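Local structure of HhaI Restriction Endonuclease (Haemophilus parahaemolyticus, 6UKF) at residues A[11-16]-A[247-252]; A[66-71]-A[152-157]; A[86-89]-A[95-98]; A[129-132]-A[136-139]. The protein cleaves double-stranded DNA at its short recognition sequence, GCGC, as a type II restriction endonuclease. One frame throughout, in Å; residues are numbered along the deposited sequence. Where two conformers were deposited one is given.

In the fold
The four contacts form two groups. Interactions 1 and 4 touch each other, with centres about 8 Å apart. They join helices 3-18 and 242-255 to the hairpin of strands 126-132 and 136-140, at the edge of the mixed sheet. Interactions 2 and 3 also touch, with centres about 7 Å apart. They lie at the antiparallel sheet, between strands 67-70 and 148-156 and helices 80-91 and 93-96. Centres of different groups are about 30 to 40 Å apart. Along the chain, interaction 1 brackets the other three. Interaction 2 brackets interaction 3, then interaction 4. The chain therefore builds two packed regions, and strand 148-156 in the second reaches the bound DNA.

Interaction 1 of 4, residues A[11-16]-A[247-252]; sequences VTYLNK and EDRKAF
The hydroxyl of Tyr13 meets the guanidinium edge of Arg249. Both groups meet edge on, and their planes stand 87° apart. The partner at the edge of the Tyr13 ring is Arg249 NH1, near the ring plane. The Tyr13 oxygen in turn lies almost exactly in the guanidinium plane. Phe136 of strand 136-140 stacks on the Tyr13 ring. The ring of Phe252 has edge-to-face neighbours in Phe128 and Tyr18.

Arg249 NH1 donates to Tyr13 OH at 3.0 Å, with a nearly straight N-H...O angle of 162°. Arg249 NH2 adds a weak bond to Tyr13 OH at 3.3 Å. The oxygen sits in front of the edge formed by NH1 and NH2, nearer to NH1. The Arg249 chain bends at chi2 (61°) and again one bond later, which turns its tip across to the tyrosine. Arg249 was modelled in two conformers, and these bonds belong to one of them. NH1 also bonds Tyr18 OH, and NH2 makes a weak bond to Phe136 O.

Beside this polar pair lies a small apolar one. Leu14 CD2 touches Phe252 CZ at 3.9 Å and approaches CE2 at 4.1 Å. Leu14 and Phe252 both also pack on Ile138, Ile45 and Phe22, so they close one core under the two helices.

The helix backbones stay well apart, with Leu14 and Phe252 CA atoms 11.1 Å from each other. Long side chains therefore do the bridging. Tyr13 OH accepts from Arg249. The oxygens of Tyr13, Tyr18 and Phe136 gathered round the guanidinium probably help to stabilise its positive charge in this partly buried site.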
# COMPACT_ATOMS: atom_id res chain seq x y z
N VAL A 11 0.98 -2.74 -17.08
CA VAL A 11 -0.11 -2.19 -17.88
C VAL A 11 0.25 -2.23 -19.36
O VAL A 11 -0.58 -2.57 -20.21
CB VAL A 11 -0.45 -0.76 -17.43
CG1 VAL A 11 -1.49 -0.12 -18.35
CG2 VAL A 11 -0.95 -0.75 -16.00
N THR A 12 1.50 -1.89 -19.69
CA THR A 12 1.94 -1.93 -21.08
C THR A 12 1.82 -3.34 -21.64
O THR A 12 1.38 -3.53 -22.78
CB THR A 12 3.38 -1.43 -21.16
OG1 THR A 12 3.45 -0.08 -20.69
CG2 THR A 12 3.89 -1.50 -22.60
N TYR A 13 2.22 -4.34 -20.86
CA TYR A 13 2.11 -5.72 -21.30
C TYR A 13 0.65 -6.10 -21.56
O TYR A 13 0.33 -6.72 -22.58
CB TYR A 13 2.71 -6.66 -20.26
CG TYR A 13 2.42 -8.12 -20.54
CD1 TYR A 13 3.14 -8.81 -21.50
CD2 TYR A 13 1.43 -8.80 -19.85
CE1 TYR A 13 2.88 -10.14 -21.77
CE2 TYR A 13 1.16 -10.13 -20.11
CZ TYR A 13 1.89 -10.79 -21.07
OH TYR A 13 1.63 -12.12 -21.33
N LEU A 14 -0.24 -5.75 -20.63
CA LEU A 14 -1.64 -6.11 -20.79
C LEU A 14 -2.22 -5.50 -22.06
O LEU A 14 -2.90 -6.18 -22.84
CB LEU A 14 -2.44 -5.66 -19.57
CG LEU A 14 -2.19 -6.49 -18.31
CD1 LEU A 14 -2.76 -5.77 -17.09
CD2 LEU A 14 -2.80 -7.87 -18.45
N ASN A 15 -1.96 -4.21 -22.29
CA ASN A 15 -2.54 -3.54 -23.45
C ASN A 15 -1.99 -4.10 -24.76
O ASN A 15 -2.73 -4.26 -25.73
CB ASN A 15 -2.31 -2.03 -23.34
CG ASN A 15 -3.30 -1.37 -22.39
OD1 ASN A 15 -4.50 -1.65 -22.43
ND2 ASN A 15 -2.79 -0.51 -21.52
N LYS A 16 -0.69 -4.41 -24.81
CA LYS A 16 -0.13 -4.92 -26.06
C LYS A 16 -0.52 -6.37 -26.31
O LYS A 16 -0.59 -6.80 -27.46
CB LYS A 16 1.40 -4.78 -26.06
CG LYS A 16 2.12 -5.86 -25.28
N GLU A 247 -4.22 -22.82 -16.40
CA GLU A 247 -5.67 -22.67 -16.30
C GLU A 247 -6.05 -21.27 -15.84
O GLU A 247 -7.10 -20.75 -16.24
CB GLU A 247 -6.27 -23.75 -15.39
CG GLU A 247 -5.91 -23.62 -13.92
CD GLU A 247 -6.44 -24.79 -13.10
OE1 GLU A 247 -7.00 -25.74 -13.68
OE2 GLU A 247 -6.27 -24.76 -11.86
N ASP A 248 -5.20 -20.63 -15.03
CA ASP A 248 -5.48 -19.28 -14.57
C ASP A 248 -5.34 -18.26 -15.69
O ASP A 248 -6.09 -17.28 -15.72
CB ASP A 248 -4.59 -18.94 -13.37
CG ASP A 248 -5.11 -19.56 -12.11
OD1 ASP A 248 -4.44 -19.54 -11.12
OD2 ASP A 248 -6.31 -20.11 -12.20
N ARG A 249 -4.39 -18.46 -16.61
CA ARG A 249 -4.33 -17.58 -17.77
C ARG A 249 -5.59 -17.70 -18.60
O ARG A 249 -6.12 -16.70 -19.10
CB ARG A 249 -3.07 -17.87 -18.59
CG ARG A 249 -2.83 -16.88 -19.73
CD ARG A 249 -2.63 -15.44 -19.24
NE ARG A 249 -1.27 -15.17 -18.77
CZ ARG A 249 -0.41 -14.34 -19.36
NH1 ARG A 249 -0.73 -13.68 -20.46
NH2 ARG A 249 0.80 -14.17 -18.83
N LYS A 250 -6.11 -18.92 -18.75
CA LYS A 250 -7.36 -19.09 -19.48
C LYS A 250 -8.53 -18.45 -18.75
O LYS A 250 -9.43 -17.88 -19.38
CB LYS A 250 -7.62 -20.57 -19.74
CG LYS A 250 -6.73 -21.09 -20.84
CD LYS A 250 -7.02 -22.52 -21.21
CE LYS A 250 -6.44 -22.83 -22.58
NZ LYS A 250 -6.72 -24.24 -22.96
N ALA A 251 -8.53 -18.49 -17.41
CA ALA A 251 -9.57 -17.81 -16.66
C ALA A 251 -9.55 -16.31 -16.94
O ALA A 251 -10.60 -15.68 -17.08
CB ALA A 251 -9.40 -18.07 -15.16
N PHE A 252 -8.35 -15.72 -17.01
CA PHE A 252 -8.25 -14.30 -17.33
C PHE A 252 -8.75 -14.03 -18.74
O PHE A 252 -9.49 -13.06 -18.97
CB PHE A 252 -6.79 -13.85 -17.20
CG PHE A 252 -6.58 -12.40 -17.50
CD1 PHE A 252 -7.06 -11.42 -16.64
CD2 PHE A 252 -5.91 -12.00 -18.65
CE1 PHE A 252 -6.87 -10.09 -16.91
CE2 PHE A 252 -5.72 -10.66 -18.93
CZ PHE A 252 -6.20 -9.70 -18.06

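Interaction 2 of 4, residues A[66-71]-A[152-157]; sequences YKFDYS and CTYRIK. With nucleotides of chain C; nucleotides of chain B.
Phe68 and Tyr154 meet between two strands that are not neighbours in the sheet. Their rings form the tight part of the contact. Phe68 CE1 lies 3.5 Å from Tyr154 OH and 3.7 Å from Tyr154 CE2. The ring planes are 80° apart, but the approach is oblique. Tyr154 reaches over because its CG is anti to the backbone N (chi1 -176°). Its hydroxyl is bonded to Leu59 O, so the polar end of this buried ring is satisfied.

Elsewhere the two segments stay well apart, and Tyr66 is exposed at the far end of 66-71. Arg155 and Lys157 point instead to the DNA, where they are firmly bonded. The guanidinium of Arg155 grips guanine DG5 of chain C edge on. NH1 donates to DG5 N7 at 3.1 Å along an almost straight line (178°), and NH2 donates to DG5 O6 at 2.8 Å. Thymine DT4 of chain C lies over one guanidinium face, with its C4 3.5 Å from Arg155 CZ. Lys157 NZ bonds O6 of DG8 of chain B at 2.8 Å. N7 and O6 are major-groove atoms of guanine, so the bonds are consistent with direct reading of the recognition sequence. Gln53 and Gln56 hold the two donors by bonding Arg155 NH2 and Lys157 NZ. Thr153 belongs to the calcium site.

Strands 51-62 and 228-236 separate strands 67-70 and 148-156 in the antiparallel sheet. Met89 of helix 80-91 and Pro61 of strand 51-62 touch both rings, and Phe93 meets Phe68.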
# COMPACT_ATOMS: atom_id res chain seq x y z
N TYR A 66 -8.16 -5.17 27.76
CA TYR A 66 -7.18 -6.16 27.32
C TYR A 66 -7.60 -6.80 26.00
O TYR A 66 -7.56 -8.02 25.82
CB TYR A 66 -6.94 -7.21 28.40
CG TYR A 66 -6.57 -6.58 29.72
CD1 TYR A 66 -7.53 -6.36 30.70
CD2 TYR A 66 -5.27 -6.18 29.98
CE1 TYR A 66 -7.20 -5.78 31.91
CE2 TYR A 66 -4.93 -5.60 31.18
CZ TYR A 66 -5.90 -5.40 32.14
OH TYR A 66 -5.56 -4.82 33.34
N LYS A 67 -8.01 -5.96 25.05
CA LYS A 67 -8.39 -6.43 23.73
C LYS A 67 -8.10 -5.32 22.72
O LYS A 67 -7.84 -4.17 23.08
CB LYS A 67 -9.86 -6.85 23.67
CG LYS A 67 -10.85 -5.70 23.81
CD LYS A 67 -12.29 -6.20 23.91
N PHE A 68 -8.13 -5.69 21.45
CA PHE A 68 -7.89 -4.76 20.36
C PHE A 68 -9.21 -4.36 19.73
O PHE A 68 -10.07 -5.22 19.46
CB PHE A 68 -6.95 -5.37 19.34
CG PHE A 68 -5.54 -5.45 19.83
CD1 PHE A 68 -4.69 -4.37 19.68
CD2 PHE A 68 -5.09 -6.58 20.49
CE1 PHE A 68 -3.41 -4.43 20.16
CE2 PHE A 68 -3.81 -6.64 20.97
CZ PHE A 68 -2.96 -5.56 20.81
N ASP A 69 -9.38 -3.06 19.52
CA ASP A 69 -10.57 -2.52 18.87
C ASP A 69 -10.25 -2.20 17.42
O ASP A 69 -9.20 -1.63 17.11
CB ASP A 69 -11.06 -1.26 19.57
CG ASP A 69 -11.50 -1.52 21.01
OD1 ASP A 69 -11.34 -0.65 21.80
OD2 ASP A 69 -12.03 -2.70 21.34
N TYR A 70 -11.16 -2.57 16.53
CA TYR A 70 -11.05 -2.21 15.13
C TYR A 70 -11.30 -0.72 14.98
O TYR A 70 -12.31 -0.20 15.47
CB TYR A 70 -12.09 -3.00 14.35
CG TYR A 70 -11.83 -3.11 12.87
CD1 TYR A 70 -10.85 -3.97 12.38
CD2 TYR A 70 -12.59 -2.39 11.95
CE1 TYR A 70 -10.63 -4.10 11.03
CE2 TYR A 70 -12.36 -2.51 10.59
CZ TYR A 70 -11.38 -3.37 10.14
OH TYR A 70 -11.14 -3.51 8.79
N SER A 71 -10.38 -0.01 14.33
CA SER A 71 -10.54 1.43 14.21
C SER A 71 -11.83 1.75 13.46
O SER A 71 -12.04 1.22 12.36
CB SER A 71 -9.37 2.06 13.47
OG SER A 71 -9.65 3.44 13.23
N CYS A 152 1.95 -12.02 8.30
CA CYS A 152 1.13 -10.97 8.88
C CYS A 152 1.82 -10.45 10.13
O CYS A 152 2.25 -11.23 10.97
CB CYS A 152 -0.26 -11.53 9.23
SG CYS A 152 -1.36 -10.38 10.04
N THR A 153 1.92 -9.12 10.24
CA THR A 153 2.53 -8.51 11.41
C THR A 153 1.69 -7.34 11.88
O THR A 153 0.88 -6.78 11.13
CB THR A 153 3.98 -8.06 11.13
OG1 THR A 153 4.66 -7.86 12.38
CG2 THR A 153 4.01 -6.77 10.32
N TYR A 154 1.88 -6.99 13.15
CA TYR A 154 1.26 -5.82 13.76
C TYR A 154 2.38 -4.84 14.06
O TYR A 154 3.27 -5.14 14.86
CB TYR A 154 0.53 -6.22 15.04
CG TYR A 154 -0.24 -5.11 15.73
CD1 TYR A 154 -1.19 -4.36 15.06
CD2 TYR A 154 -0.03 -4.85 17.08
CE1 TYR A 154 -1.91 -3.37 15.71
CE2 TYR A 154 -0.74 -3.86 17.73
CZ TYR A 154 -1.67 -3.13 17.05
OH TYR A 154 -2.37 -2.15 17.72
N ARG A 155 2.36 -3.68 13.40
CA ARG A 155 3.45 -2.73 13.56
C ARG A 155 2.93 -1.30 13.46
O ARG A 155 1.95 -1.03 12.78
CB ARG A 155 4.56 -2.94 12.51
CG ARG A 155 4.19 -2.60 11.06
CD ARG A 155 5.38 -2.89 10.16
NE ARG A 155 5.11 -2.73 8.73
CZ ARG A 155 5.35 -1.61 8.03
NH1 ARG A 155 5.84 -0.54 8.62
NH2 ARG A 155 5.07 -1.58 6.74
N ILE A 156 3.63 -0.40 14.16
CA ILE A 156 3.41 1.02 13.98
C ILE A 156 3.78 1.38 12.55
O ILE A 156 4.88 1.08 12.08
CB ILE A 156 4.29 1.81 14.96
CG1 ILE A 156 3.88 1.52 16.41
CG2 ILE A 156 4.21 3.31 14.65
CD1 ILE A 156 4.86 2.08 17.43
N LYS A 157 2.86 2.04 11.85
CA LYS A 157 3.18 2.64 10.56
C LYS A 157 2.73 4.10 10.59
O LYS A 157 1.53 4.39 10.53
CB LYS A 157 2.59 1.88 9.38
CG LYS A 157 3.01 2.48 8.04
CD LYS A 157 2.87 1.50 6.87
CE LYS A 157 1.44 1.02 6.67
NZ LYS A 157 0.51 2.10 6.26
P DT C 4 13.07 0.01 13.10
OP1 DT C 4 13.97 0.99 13.75
OP2 DT C 4 12.08 -0.73 13.91
O5' DT C 4 12.30 0.76 11.93
C5' DT C 4 13.05 1.48 10.98
C4' DT C 4 12.15 2.02 9.90
O4' DT C 4 11.75 0.97 9.03
C3' DT C 4 10.86 2.67 10.39
O3' DT C 4 11.08 4.09 10.45
C2' DT C 4 9.78 2.23 9.39
C1' DT C 4 10.53 1.32 8.41
N1 DT C 4 9.87 0.04 8.06
C2 DT C 4 9.49 -0.17 6.75
O2 DT C 4 9.62 0.66 5.87
N3 DT C 4 8.92 -1.39 6.52
C4 DT C 4 8.71 -2.41 7.43
O4 DT C 4 8.19 -3.47 7.12
C5 DT C 4 9.16 -2.13 8.77
C7 DT C 4 8.99 -3.16 9.84
C6 DT C 4 9.72 -0.94 9.02
P DG C 5 9.94 5.12 10.89
OP1 DG C 5 10.64 6.28 11.50
OP2 DG C 5 8.88 4.43 11.67
O5' DG C 5 9.35 5.62 9.51
C5' DG C 5 10.21 6.20 8.55
C4' DG C 5 9.40 6.58 7.34
O4' DG C 5 8.99 5.37 6.63
C3' DG C 5 8.11 7.32 7.68
O3' DG C 5 7.81 8.29 6.70
C2' DG C 5 7.08 6.19 7.68
C1' DG C 5 7.59 5.40 6.47
N9 DG C 5 7.07 4.06 6.35
C8 DG C 5 6.93 3.11 7.34
N7 DG C 5 6.40 2.00 6.90
C5 DG C 5 6.18 2.23 5.54
C6 DG C 5 5.63 1.40 4.53
O6 DG C 5 5.20 0.25 4.64
N1 DG C 5 5.59 2.04 3.30
C2 DG C 5 6.03 3.32 3.06
N2 DG C 5 5.91 3.77 1.81
N3 DG C 5 6.55 4.11 3.99
C4 DG C 5 6.59 3.50 5.20
P DG B 8 -4.66 -0.80 0.65
OP1 DG B 8 -5.53 -1.52 -0.31
OP2 DG B 8 -3.91 -1.56 1.68
O5' DG B 8 -3.63 0.06 -0.21
C5' DG B 8 -4.13 0.82 -1.30
C4' DG B 8 -3.02 1.64 -1.92
O4' DG B 8 -2.60 2.68 -1.01
C3' DG B 8 -1.76 0.87 -2.24
O3' DG B 8 -1.87 0.27 -3.49
C2' DG B 8 -0.68 1.93 -2.20
C1' DG B 8 -1.20 2.87 -1.13
N9 DG B 8 -0.63 2.68 0.21
C8 DG B 8 -1.13 1.91 1.23
N7 DG B 8 -0.44 1.99 2.33
C5 DG B 8 0.58 2.89 2.03
C6 DG B 8 1.63 3.38 2.83
O6 DG B 8 1.89 3.12 4.01
N1 DG B 8 2.43 4.28 2.13
C2 DG B 8 2.24 4.64 0.82
N2 DG B 8 3.12 5.52 0.31
N3 DG B 8 1.26 4.19 0.06
C4 DG B 8 0.47 3.33 0.73

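Interaction 3 of 4, residues A[86-89]-A[95-98]; sequences MQFM and EYAN
Phe88 and Met89 start in different directions from helix 80-91, and both end on Tyr96. In Phe88 CG lies anti to the backbone N (chi1 177°), which carries the ring from a bond that points past Tyr96 round to its hydroxyl. In Met89 the chain runs straight to SD and then bends at chi3 (60°), which brings CE to 4.1 Å from Tyr96 CB.

Met89 sits over one face of the Tyr96 ring. Its CG is 4.2 Å from the ring centroid and almost on the ring normal, a CH-pi contact. SD lies farther out above the same ring, 5.1 Å from the centroid, in a Met-aromatic contact. The backbone joins in, with Met89 CA 4.0 Å from Tyr96 CD2.

Phe88 takes the hydroxyl end. Tyr96 OH lies at the Phe88 ring edge, near its plane, 3.5 Å from CE1. Phe88 CE1 also touches Tyr96 CE2 at 3.9 Å. The two side chains cross at about a right angle.

The contact thus packs the short helix 93-96 back against the last turns of helix 80-91. Tyr96 also packs on Phe68 and Pro107, and Phe88 on Pro107 and Leu108.

Tyr96 OH bonds the backbone O of Ile105, which satisfies the one polar side-chain atom of this buried ring. The hold on the ring is otherwise dispersive. A faint electrostatic pull between the Phe88 C-H edge and the phenol oxygen is likely to add to it.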
# COMPACT_ATOMS: atom_id res chain seq x y z
N MET A 86 -8.00 -10.52 15.27
CA MET A 86 -8.25 -9.72 16.46
C MET A 86 -8.40 -10.60 17.70
O MET A 86 -7.89 -10.26 18.77
CB MET A 86 -9.52 -8.90 16.27
CG MET A 86 -9.38 -7.79 15.25
SD MET A 86 -10.93 -6.93 14.94
CE MET A 86 -11.34 -6.33 16.58
N GLN A 87 -9.10 -11.72 17.56
CA GLN A 87 -9.28 -12.63 18.69
C GLN A 87 -7.93 -13.16 19.17
O GLN A 87 -7.65 -13.18 20.37
CB GLN A 87 -10.21 -13.77 18.29
CG GLN A 87 -10.32 -14.88 19.31
CD GLN A 87 -11.31 -15.93 18.89
OE1 GLN A 87 -12.39 -15.62 18.37
NE2 GLN A 87 -10.96 -17.19 19.11
N PHE A 88 -7.09 -13.60 18.23
CA PHE A 88 -5.78 -14.11 18.63
C PHE A 88 -4.97 -13.04 19.35
O PHE A 88 -4.38 -13.30 20.40
CB PHE A 88 -5.01 -14.62 17.42
CG PHE A 88 -3.63 -15.10 17.76
CD1 PHE A 88 -2.56 -14.23 17.75
CD2 PHE A 88 -3.42 -16.41 18.15
CE1 PHE A 88 -1.30 -14.66 18.09
CE2 PHE A 88 -2.16 -16.85 18.49
CZ PHE A 88 -1.10 -15.98 18.46
N MET A 89 -4.93 -11.83 18.79
CA MET A 89 -4.15 -10.77 19.42
C MET A 89 -4.72 -10.40 20.78
O MET A 89 -3.97 -10.13 21.72
CB MET A 89 -4.12 -9.55 18.50
CG MET A 89 -3.30 -9.77 17.24
SD MET A 89 -3.38 -8.37 16.11
CE MET A 89 -2.71 -7.06 17.12
N GLU A 95 1.24 -9.59 24.72
CA GLU A 95 2.31 -9.76 23.71
C GLU A 95 2.20 -8.75 22.56
O GLU A 95 3.19 -8.58 21.86
CB GLU A 95 2.26 -11.17 23.12
CG GLU A 95 2.33 -12.27 24.16
CD GLU A 95 3.16 -12.01 25.40
OE1 GLU A 95 4.23 -11.38 25.28
OE2 GLU A 95 2.74 -12.46 26.50
N TYR A 96 1.06 -8.10 22.36
CA TYR A 96 0.88 -7.18 21.24
C TYR A 96 0.61 -5.75 21.67
O TYR A 96 0.62 -4.86 20.81
CB TYR A 96 -0.24 -7.67 20.32
CG TYR A 96 0.14 -8.93 19.58
CD1 TYR A 96 0.91 -8.87 18.43
CD2 TYR A 96 -0.22 -10.18 20.06
CE1 TYR A 96 1.28 -10.01 17.75
CE2 TYR A 96 0.15 -11.33 19.39
CZ TYR A 96 0.90 -11.24 18.24
OH TYR A 96 1.27 -12.38 17.57
N ALA A 97 0.40 -5.49 22.96
CA ALA A 97 -0.02 -4.17 23.40
C ALA A 97 1.10 -3.14 23.42
O ALA A 97 0.82 -1.94 23.34
CB ALA A 97 -0.67 -4.25 24.78
N ASN A 98 2.36 -3.57 23.52
CA ASN A 98 3.49 -2.65 23.43
C ASN A 98 3.82 -2.49 21.95
O ASN A 98 4.52 -3.32 21.36
CB ASN A 98 4.69 -3.16 24.23
CG ASN A 98 4.52 -2.95 25.72
OD1 ASN A 98 3.64 -2.21 26.16
ND2 ASN A 98 5.38 -3.59 26.51

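Interaction 4 of 4, residues A[129-132]-A[136-139]; sequences FITS and FIIF
Phe129 and Phe139, like Thr131 and Ile137, form hydrogen-bonded antiparallel pairs of a beta hairpin. Each pair makes two backbone bonds. Phe129 N donates to Phe139 O at 2.9 Å, and Phe139 N returns to Phe129 O at 3.0 Å. Thr131 N to Ile137 O and the reverse bond are both 2.9 Å. In the last of these, the donor Ile137 N lies 39° above the carbonyl plane of Thr131. CA-H...O contacts fill in between, such as Ile130 CA to Ile137 O at 3.2 Å.

The apolar contacts divide between two faces. On one, Ile130 CD1 touches Ile138 CG1 and Phe136 CD1, each at 3.9 Å. On the other, Phe129 CB sits over the Phe139 ring face, 3.4 Å from CZ. The crowded chi1 of Phe139 (64°) tips its ring under that CB. The two phenylalanine rings are nearly parallel but barely overlap.

Thr131 OG1 bonds Lys48 O, and Ile130 bonds the backbone of Glu46 and Lys48. The Glu46-Ala47-Lys48 sequence fits the (D/E)XK pattern, so this sheet is probably the nuclease core. Strand 136-140 is its outermost strand here. Helix 3-18 packs on the Ile130 and Ile138 face. Helix 242-255 touches Ile138 there, but also Ile137 and Phe139.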
# COMPACT_ATOMS: atom_id res chain seq x y z
N PHE A 129 -4.73 -10.65 -10.13
CA PHE A 129 -3.44 -10.06 -9.84
C PHE A 129 -2.51 -10.31 -11.03
O PHE A 129 -2.65 -11.31 -11.74
CB PHE A 129 -2.81 -10.69 -8.59
CG PHE A 129 -3.29 -10.08 -7.29
CD1 PHE A 129 -4.62 -10.16 -6.92
CD2 PHE A 129 -2.40 -9.46 -6.43
CE1 PHE A 129 -5.05 -9.61 -5.72
CE2 PHE A 129 -2.82 -8.91 -5.24
CZ PHE A 129 -4.15 -8.99 -4.88
N ILE A 130 -1.57 -9.40 -11.23
CA ILE A 130 -0.49 -9.58 -12.19
C ILE A 130 0.83 -9.35 -11.47
O ILE A 130 0.97 -8.41 -10.68
CB ILE A 130 -0.63 -8.68 -13.43
CG1 ILE A 130 0.49 -8.96 -14.43
CG2 ILE A 130 -0.66 -7.20 -13.04
CD1 ILE A 130 0.25 -8.37 -15.80
N THR A 131 1.79 -10.24 -11.71
CA THR A 131 3.13 -10.11 -11.17
C THR A 131 4.09 -10.63 -12.23
O THR A 131 3.70 -10.91 -13.36
CB THR A 131 3.23 -10.83 -9.81
OG1 THR A 131 4.51 -10.56 -9.22
CG2 THR A 131 3.04 -12.33 -9.95
N SER A 132 5.37 -10.74 -11.86
CA SER A 132 6.36 -11.22 -12.80
C SER A 132 7.53 -11.83 -12.04
O SER A 132 7.98 -11.27 -11.04
CB SER A 132 6.87 -10.10 -13.71
OG SER A 132 8.03 -10.50 -14.42
N PHE A 136 5.47 -12.71 -17.18
CA PHE A 136 4.27 -12.20 -16.54
C PHE A 136 3.38 -13.34 -16.08
O PHE A 136 3.23 -14.35 -16.77
CB PHE A 136 3.51 -11.27 -17.49
CG PHE A 136 4.17 -9.94 -17.66
CD1 PHE A 136 4.05 -8.97 -16.68
CD2 PHE A 136 4.91 -9.66 -18.79
CE1 PHE A 136 4.65 -7.74 -16.83
CE2 PHE A 136 5.51 -8.43 -18.94
CZ PHE A 136 5.38 -7.47 -17.96
N ILE A 137 2.79 -13.16 -14.91
CA ILE A 137 1.93 -14.15 -14.28
C ILE A 137 0.63 -13.44 -13.92
O ILE A 137 0.66 -12.44 -13.18
CB ILE A 137 2.59 -14.74 -13.02
CG1 ILE A 137 3.88 -15.47 -13.40
CG2 ILE A 137 1.62 -15.66 -12.30
CD1 ILE A 137 4.80 -15.73 -12.23
N ILE A 138 -0.49 -13.93 -14.44
CA ILE A 138 -1.80 -13.35 -14.19
C ILE A 138 -2.68 -14.44 -13.59
O ILE A 138 -2.76 -15.54 -14.14
CB ILE A 138 -2.43 -12.82 -15.50
CG1 ILE A 138 -1.52 -11.78 -16.15
CG2 ILE A 138 -3.81 -12.24 -15.21
CD1 ILE A 138 -1.94 -11.40 -17.55
N PHE A 139 -3.34 -14.13 -12.48
CA PHE A 139 -4.12 -15.17 -11.82
C PHE A 139 -5.32 -14.58 -11.11
O PHE A 139 -5.28 -13.42 -10.66
CB PHE A 139 -3.27 -15.99 -10.84
CG PHE A 139 -2.72 -15.20 -9.69
CD1 PHE A 139 -3.47 -15.02 -8.54
CD2 PHE A 139 -1.45 -14.65 -9.75
CE1 PHE A 139 -2.96 -14.30 -7.47
CE2 PHE A 139 -0.94 -13.94 -8.68
CZ PHE A 139 -1.70 -13.76 -7.54